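Local coordinates for protein tripeptidase (Staphylococcus aureus subsp. aureus, PDB 3RZA) that probably hydrolyses tripeptides as a metal-dependent peptidase of the M20/M25/M40 family, with zinc bound in its active-site region, at residues Y94-M99 and V157-E162; S164-A169 and G342-I347. All coordinates share one frame; numbering follows the deposited sequence.

Interaction 1: Y94-M99 and V157-E162; sequences YLTSHM and VITVGE. With ZN (zinc ion), chain C.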
ATOM      1  N   TYR A  94      39.272 -15.787  16.762  1.00 18.36           N
ATOM      2  CA  TYR A  94      38.449 -14.607  16.983  1.00 17.00           C
ATOM      3  C   TYR A  94      37.052 -15.003  17.415  1.00 17.43           C
ATOM      4  O   TYR A  94      36.594 -16.092  17.120  1.00 17.02           O
ATOM      5  CB  TYR A  94      38.412 -13.655  15.757  1.00 17.86           C
ATOM      6  CG  TYR A  94      37.268 -13.910  14.808  1.00 20.48           C
ATOM      7  CD1 TYR A  94      37.352 -14.924  13.861  1.00 18.30           C
ATOM      8  CD2 TYR A  94      36.084 -13.158  14.874  1.00 20.30           C
ATOM      9  CE1 TYR A  94      36.305 -15.201  13.014  1.00 19.05           C
ATOM     10  CE2 TYR A  94      35.022 -13.437  14.027  1.00 21.40           C
ATOM     11  CZ  TYR A  94      35.143 -14.462  13.086  1.00 18.31           C
ATOM     12  OH  TYR A  94      34.093 -14.732  12.227  1.00 23.17           O
ATOM     13  N   LEU A  95      36.400 -14.095  18.138  1.00 18.21           N
ATOM     14  CA  LEU A  95      35.012 -14.237  18.553  1.00 17.99           C
ATOM     15  C   LEU A  95      34.331 -12.930  18.210  1.00 16.92           C
ATOM     16  O   LEU A  95      34.944 -11.881  18.384  1.00 20.33           O
ATOM     17  CB  LEU A  95      34.937 -14.485  20.053  1.00 17.98           C
ATOM     18  CG  LEU A  95      35.652 -15.720  20.596  1.00 18.28           C
ATOM     19  CD1 LEU A  95      35.752 -15.615  22.130  1.00 17.21           C
ATOM     20  CD2 LEU A  95      34.917 -16.999  20.157  1.00 15.82           C
ATOM     21  N   THR A  96      33.084 -12.985  17.738  1.00 15.24           N
ATOM     22  CA  THR A  96      32.319 -11.780  17.391  1.00 17.89           C
ATOM     23  C   THR A  96      30.878 -11.802  17.900  1.00 18.70           C
ATOM     24  O   THR A  96      30.228 -12.843  17.896  1.00 21.66           O
ATOM     25  CB  THR A  96      32.341 -11.460  15.859  1.00 18.85           C
ATOM     26  OG1 THR A  96      31.721 -10.193  15.620  1.00 23.35           O
ATOM     27  CG2 THR A  96      31.620 -12.501  15.049  1.00 22.43           C
ATOM     28  N   SER A  97      30.457 -10.661  18.454  1.00 17.69           N
ATOM     29  CA  SER A  97      29.072 -10.363  18.730  1.00 19.68           C
ATOM     30  C   SER A  97      28.797  -8.957  18.261  1.00 17.18           C
ATOM     31  O   SER A  97      29.718  -8.239  17.936  1.00 20.54           O
ATOM     32  CB  SER A  97      28.786 -10.506  20.228  1.00 20.94           C
ATOM     33  OG  SER A  97      28.469 -11.856  20.537  1.00 24.78           O
ATOM     34  N   HIS A  98      27.526  -8.603  18.153  1.00 16.21           N
ATOM     35  CA  HIS A  98      27.128  -7.251  17.732  1.00 15.83           C
ATOM     36  C   HIS A  98      26.481  -6.485  18.898  1.00 16.04           C
ATOM     37  O   HIS A  98      25.731  -7.065  19.690  1.00 17.17           O
ATOM     38  CB  HIS A  98      26.218  -7.280  16.496  1.00 15.46           C
ATOM     39  CG  HIS A  98      24.899  -7.938  16.700  1.00 19.29           C
ATOM     40  ND1 HIS A  98      23.763  -7.239  17.044  1.00 21.26           N
ATOM     41  CD2 HIS A  98      24.502  -9.209  16.462  1.00 18.16           C
ATOM     42  CE1 HIS A  98      22.733  -8.068  17.069  1.00 19.77           C
ATOM     43  NE2 HIS A  98      23.154  -9.266  16.707  1.00 21.02           N
HETATM   44  N   MSE A  99      26.807  -5.195  18.998  1.00 15.89           N
HETATM   45  CA  MSE A  99      26.380  -4.354  20.125  1.00 15.54           C
HETATM   46  C   MSE A  99      25.001  -3.707  19.929  1.00 17.92           C
HETATM   47  O   MSE A  99      24.433  -3.168  20.898  1.00 18.05           O
HETATM   48  CB  MSE A  99      27.446  -3.304  20.423  1.00 15.65           C
HETATM   49  CG  MSE A  99      27.490  -2.135  19.490  1.00 13.67           C
HETATM   50 SE   MSE A  99      28.980  -1.031  19.867  0.75 12.15          SE
HETATM   51  CE  MSE A  99      30.360  -2.129  19.024  1.00  9.84           C
ATOM     52  N   VAL A 157      35.663  -9.153  18.410  1.00 17.59           N
ATOM     53  CA  VAL A 157      35.241  -8.239  17.352  1.00 19.59           C
ATOM     54  C   VAL A 157      33.798  -7.824  17.643  1.00 19.69           C
ATOM     55  O   VAL A 157      32.883  -8.649  17.551  1.00 18.21           O
ATOM     56  CB  VAL A 157      35.349  -8.910  15.941  1.00 21.42           C
ATOM     57  CG1 VAL A 157      34.896  -7.966  14.866  1.00 19.14           C
ATOM     58  CG2 VAL A 157      36.783  -9.365  15.674  1.00 21.57           C
ATOM     59  N   ILE A 158      33.598  -6.554  18.011  1.00 19.75           N
ATOM     60  CA  ILE A 158      32.274  -6.059  18.431  1.00 17.91           C
ATOM     61  C   ILE A 158      31.752  -5.128  17.341  1.00 18.97           C
ATOM     62  O   ILE A 158      32.320  -4.042  17.110  1.00 17.82           O
ATOM     63  CB  ILE A 158      32.302  -5.319  19.800  1.00 16.60           C
ATOM     64  CG1 ILE A 158      33.263  -5.983  20.801  1.00 19.32           C
ATOM     65  CG2 ILE A 158      30.903  -5.229  20.377  1.00 15.69           C
ATOM     66  CD1 ILE A 158      33.050  -7.463  21.024  1.00 21.58           C
ATOM     67  N   THR A 159      30.695  -5.565  16.646  1.00 18.13           N
ATOM     68  CA  THR A 159      30.204  -4.852  15.480  1.00 18.47           C
ATOM     69  C   THR A 159      29.014  -3.978  15.801  1.00 16.78           C
ATOM     70  O   THR A 159      28.306  -4.187  16.796  1.00 15.90           O
ATOM     71  CB  THR A 159      29.771  -5.797  14.355  1.00 17.94           C
ATOM     72  OG1 THR A 159      28.672  -6.580  14.808  1.00 18.20           O
ATOM     73  CG2 THR A 159      30.882  -6.674  13.970  1.00 20.53           C
ATOM     74  N   VAL A 160      28.783  -3.053  14.898  1.00 15.79           N
ATOM     75  CA  VAL A 160      27.641  -2.131  14.932  1.00 15.10           C
ATOM     76  C   VAL A 160      26.790  -2.475  13.719  1.00 18.18           C
ATOM     77  O   VAL A 160      27.243  -3.202  12.819  1.00 16.32           O
ATOM     78  CB  VAL A 160      28.083  -0.686  14.870  1.00 16.45           C
ATOM     79  CG1 VAL A 160      28.689  -0.246  16.238  1.00 13.43           C
ATOM     80  CG2 VAL A 160      29.081  -0.462  13.713  1.00 12.87           C
ATOM     81  N   GLY A 161      25.529  -2.059  13.740  1.00 17.45           N
ATOM     82  CA  GLY A 161      24.662  -2.197  12.595  1.00 17.33           C
ATOM     83  C   GLY A 161      24.383  -3.584  12.058  1.00 18.61           C
ATOM     84  O   GLY A 161      23.976  -3.699  10.909  1.00 20.24           O
ATOM     85  N   GLU A 162      24.594  -4.640  12.853  1.00 15.92           N
ATOM     86  CA  GLU A 162      24.277  -5.988  12.394  1.00 18.59           C
ATOM     87  C   GLU A 162      22.804  -6.120  12.009  1.00 18.30           C
ATOM     88  O   GLU A 162      22.489  -6.743  10.998  1.00 18.51           O
ATOM     89  CB  GLU A 162      24.670  -7.052  13.427  1.00 17.91           C
ATOM     90  CG  GLU A 162      24.668  -8.520  12.895  1.00 20.20           C
ATOM     91  CD  GLU A 162      23.313  -9.282  13.006  1.00 22.59           C
ATOM     92  OE1 GLU A 162      22.294  -8.782  13.565  1.00 21.82           O
ATOM     93  OE2 GLU A 162      23.277 -10.420  12.523  1.00 32.81           O
TER
HETATM   94 ZN    ZN C 401      22.054 -11.083  16.486  1.00 26.60          ZN
HETATM   95  O   HOH W   1      20.781 -11.376  14.858  1.00 33.92           O

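Interaction 2: S164-A169 and G342-I347; sequences SGLIGA and GSDGSI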
ATOM      1  N   SER A 164      20.889  -3.742  10.871  1.00 23.22           N
ATOM      2  CA  SER A 164      20.600  -2.974   9.652  1.00 24.75           C
ATOM      3  C   SER A 164      21.116  -3.662   8.355  1.00 26.42           C
ATOM      4  O   SER A 164      21.191  -3.007   7.314  1.00 28.84           O
ATOM      5  CB  SER A 164      21.216  -1.571   9.757  1.00 24.26           C
ATOM      6  OG  SER A 164      20.848  -0.934  10.942  1.00 26.81           O
ATOM      7  N   GLY A 165      21.439  -4.963   8.415  1.00 22.71           N
ATOM      8  CA  GLY A 165      21.946  -5.709   7.259  1.00 20.71           C
ATOM      9  C   GLY A 165      23.452  -5.905   7.277  1.00 20.41           C
ATOM     10  O   GLY A 165      24.112  -5.727   6.244  1.00 22.11           O
ATOM     11  N   LEU A 166      23.994  -6.280   8.448  1.00 19.15           N
ATOM     12  CA  LEU A 166      25.424  -6.619   8.610  1.00 18.37           C
ATOM     13  C   LEU A 166      26.367  -5.464   8.200  1.00 19.79           C
ATOM     14  O   LEU A 166      27.488  -5.704   7.748  1.00 18.51           O
ATOM     15  CB  LEU A 166      25.760  -7.895   7.825  1.00 17.71           C
ATOM     16  CG  LEU A 166      24.764  -9.058   7.889  1.00 15.44           C
ATOM     17  CD1 LEU A 166      25.271 -10.205   7.032  1.00 15.49           C
ATOM     18  CD2 LEU A 166      24.521  -9.514   9.327  1.00 11.47           C
ATOM     19  N   ILE A 167      25.899  -4.222   8.391  1.00 19.88           N
ATOM     20  CA  ILE A 167      26.526  -3.048   7.806  1.00 22.68           C
ATOM     21  C   ILE A 167      27.880  -2.731   8.466  1.00 21.60           C
ATOM     22  O   ILE A 167      28.826  -2.353   7.769  1.00 22.90           O
ATOM     23  CB  ILE A 167      25.596  -1.778   7.887  1.00 23.78           C
ATOM     24  CG1 ILE A 167      24.283  -1.988   7.128  1.00 29.95           C
ATOM     25  CG2 ILE A 167      26.293  -0.565   7.326  1.00 28.42           C
ATOM     26  CD1 ILE A 167      24.443  -2.204   5.589  1.00 33.80           C
ATOM     27  N   GLY A 168      27.973  -2.898   9.789  1.00 20.59           N
ATOM     28  CA  GLY A 168      29.259  -2.745  10.488  1.00 21.54           C
ATOM     29  C   GLY A 168      30.289  -3.777  10.060  1.00 20.38           C
ATOM     30  O   GLY A 168      31.435  -3.412   9.759  1.00 19.39           O
ATOM     31  N   ALA A 169      29.881  -5.050   9.997  1.00 18.69           N
ATOM     32  CA  ALA A 169      30.743  -6.106   9.405  1.00 18.44           C
ATOM     33  C   ALA A 169      31.236  -5.756   7.969  1.00 17.60           C
ATOM     34  O   ALA A 169      32.405  -6.013   7.629  1.00 16.97           O
ATOM     35  CB  ALA A 169      30.020  -7.462   9.405  1.00 14.71           C
ATOM     36  N   GLY A 342      21.452 -14.766   7.729  1.00 20.07           N
ATOM     37  CA  GLY A 342      22.816 -14.270   7.799  1.00 23.01           C
ATOM     38  C   GLY A 342      23.220 -13.801   9.192  1.00 21.08           C
ATOM     39  O   GLY A 342      22.420 -13.764  10.108  1.00 21.25           O
ATOM     40  N   SER A 343      24.490 -13.465   9.323  1.00 20.04           N
ATOM     41  CA  SER A 343      25.061 -12.917  10.554  1.00 17.64           C
ATOM     42  C   SER A 343      26.359 -12.270  10.139  1.00 18.71           C
ATOM     43  O   SER A 343      26.755 -12.376   8.956  1.00 17.41           O
ATOM     44  CB  SER A 343      25.320 -14.031  11.577  1.00 19.64           C
ATOM     45  OG  SER A 343      26.520 -14.723  11.295  1.00 17.20           O
ATOM     46  N   ASP A 344      27.065 -11.657  11.086  1.00 18.60           N
ATOM     47  CA  ASP A 344      28.389 -11.095  10.791  1.00 20.50           C
ATOM     48  C   ASP A 344      29.395 -12.128  10.306  1.00 19.89           C
ATOM     49  O   ASP A 344      30.310 -11.785   9.550  1.00 19.17           O
ATOM     50  CB  ASP A 344      28.960 -10.327  11.997  1.00 22.37           C
ATOM     51  CG  ASP A 344      28.226  -9.002  12.253  1.00 25.93           C
ATOM     52  OD1 ASP A 344      27.722  -8.364  11.298  1.00 24.32           O
ATOM     53  OD2 ASP A 344      28.150  -8.608  13.413  1.00 25.84           O
ATOM     54  N   GLY A 345      29.210 -13.376  10.730  1.00 18.20           N
ATOM     55  CA  GLY A 345      29.952 -14.509  10.203  1.00 20.73           C
ATOM     56  C   GLY A 345      29.866 -14.725   8.710  1.00 19.62           C
ATOM     57  O   GLY A 345      30.820 -15.205   8.126  1.00 20.86           O
ATOM     58  N   SER A 346      28.728 -14.362   8.104  1.00 18.44           N
ATOM     59  CA  SER A 346      28.554 -14.407   6.641  1.00 18.01           C
ATOM     60  C   SER A 346      29.511 -13.453   5.932  1.00 20.07           C
ATOM     61  O   SER A 346      29.989 -13.765   4.846  1.00 19.95           O
ATOM     62  CB  SER A 346      27.114 -14.052   6.229  1.00 19.42           C
ATOM     63  OG  SER A 346      26.124 -14.853   6.880  1.00 15.64           O
ATOM     64  N   ILE A 347      29.776 -12.290   6.546  1.00 19.06           N
ATOM     65  CA  ILE A 347      30.710 -11.324   5.994  1.00 20.83           C
ATOM     66  C   ILE A 347      32.150 -11.707   6.292  1.00 23.23           C
ATOM     67  O   ILE A 347      33.009 -11.611   5.401  1.00 26.13           O
ATOM     68  CB  ILE A 347      30.433  -9.898   6.503  1.00 21.98           C
ATOM     69  CG1 ILE A 347      28.999  -9.459   6.167  1.00 23.92           C
ATOM     70  CG2 ILE A 347      31.437  -8.906   5.896  1.00 22.73           C
ATOM     71  CD1 ILE A 347      28.577  -9.635   4.657  1.00 23.67           C
TER
HETATM   72  O   HOH W   2      27.347  -5.689  11.263  1.00 20.91           O

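Interaction 1: Y94-M99 and V157-E162
A chi1 of 64° puts CG of H98 between the backbone N and the carbonyl carbon, which sets the imidazole beside E162; that residue, its CG anti to the backbone N and its chain bent at chi2 (-89°), folds over one face of the ring. The carboxylate and ring planes lie 12° apart, stacked: E162 CB makes a CH-pi contact with the imidazole, and OE1 stands 3.3 Å above its plane, offset toward the rim. NE2 of H98, at the C-terminal end of its strand, binds zinc at 2.1 Å, and the zinc-bound water donates to E162 OE1. D129 and D186 also bind the zinc; D129 binds a calcium ion too, consistent with the two-metal site of M20 peptidases.

The two strands run parallel, pairing T96 with V157 and H98 with T159. V157 O is gripped from opposite faces of its plane, by T96 OG1 at 2.7 Å and by S97 N at 3.3 Å. Bent at chi3, selenomethionine M99 brings CE tightly against I158 CG2, 3.4 Å away.

S97 and I158 face helix 128-147, and M99 packs on helix 46-56. Y94 and H98 touch helix 344-348, as does E162 from beyond the strand.

Interaction 2: S164-A169 and G342-I347
L166 reaches across to the start of helix 344-348 with both methyls of its isobutyl group. Its CG lies anti to the carbonyl carbon (chi1 -42°) and the chain then extends, which lays the fork alongside the backbone of S343: CD1 comes to 3.3 Å from S343 O, and CD2 rests against the carbonyl carbon of the same residue. CD1 also meets I347 CG1 at 3.9 Å.

One helical turn after D344, I347 turns CB toward A169 CB, 3.8 Å away, while its CG2, anti to the backbone N, leans on A169 O. The methyl of A169 is thus shared between I347 and the carboxylate of D344, whose OD1 approaches it to 3.1 Å. L166 also touches Y308 and I347 touches P309, so both helix starts pack beside strand 299-312.

The two oxygens of D344 have different tasks. OD1 accepts from a water at 2.7 Å that in turn accepts from A169 N, so the water bridges the acid to the beginning of helix 167-171; OD2 is hydrogen-bonded to T159 OG1. L166 and S343 are the N-cap residues of the two helices, and S343 OG accepts a weak bond from G345 N.

No direct hydrogen bond joins the segments. Methyl groups packed on side chains and on oxygens, with a bridging water, connect the two helix starts, and the buried carboxylate of D344 has a polar partner for each oxygen, which should fix its rotation.

The centres of the two interactions lie 9 Å apart, in the part of the chain shared with the M20/M25/M40 peptidase family, and along the chain they come in series. Strand 154-159 of interaction 1 is followed directly by helix 167-171 of interaction 2, and a probable backbone hydrogen bond from I167 N to G161 O spans the turn between them. Helix 344-348, much later in the sequence, closes the group: D344 ties it back to strand 154-159, and E162 meets S343 and D344, its carboxylate against S343. The strand that carries H98, and its parallel neighbour, are therefore tied to two helix beginnings, that of helix 344-348 lying near the zinc, joining distant parts of the sequence there.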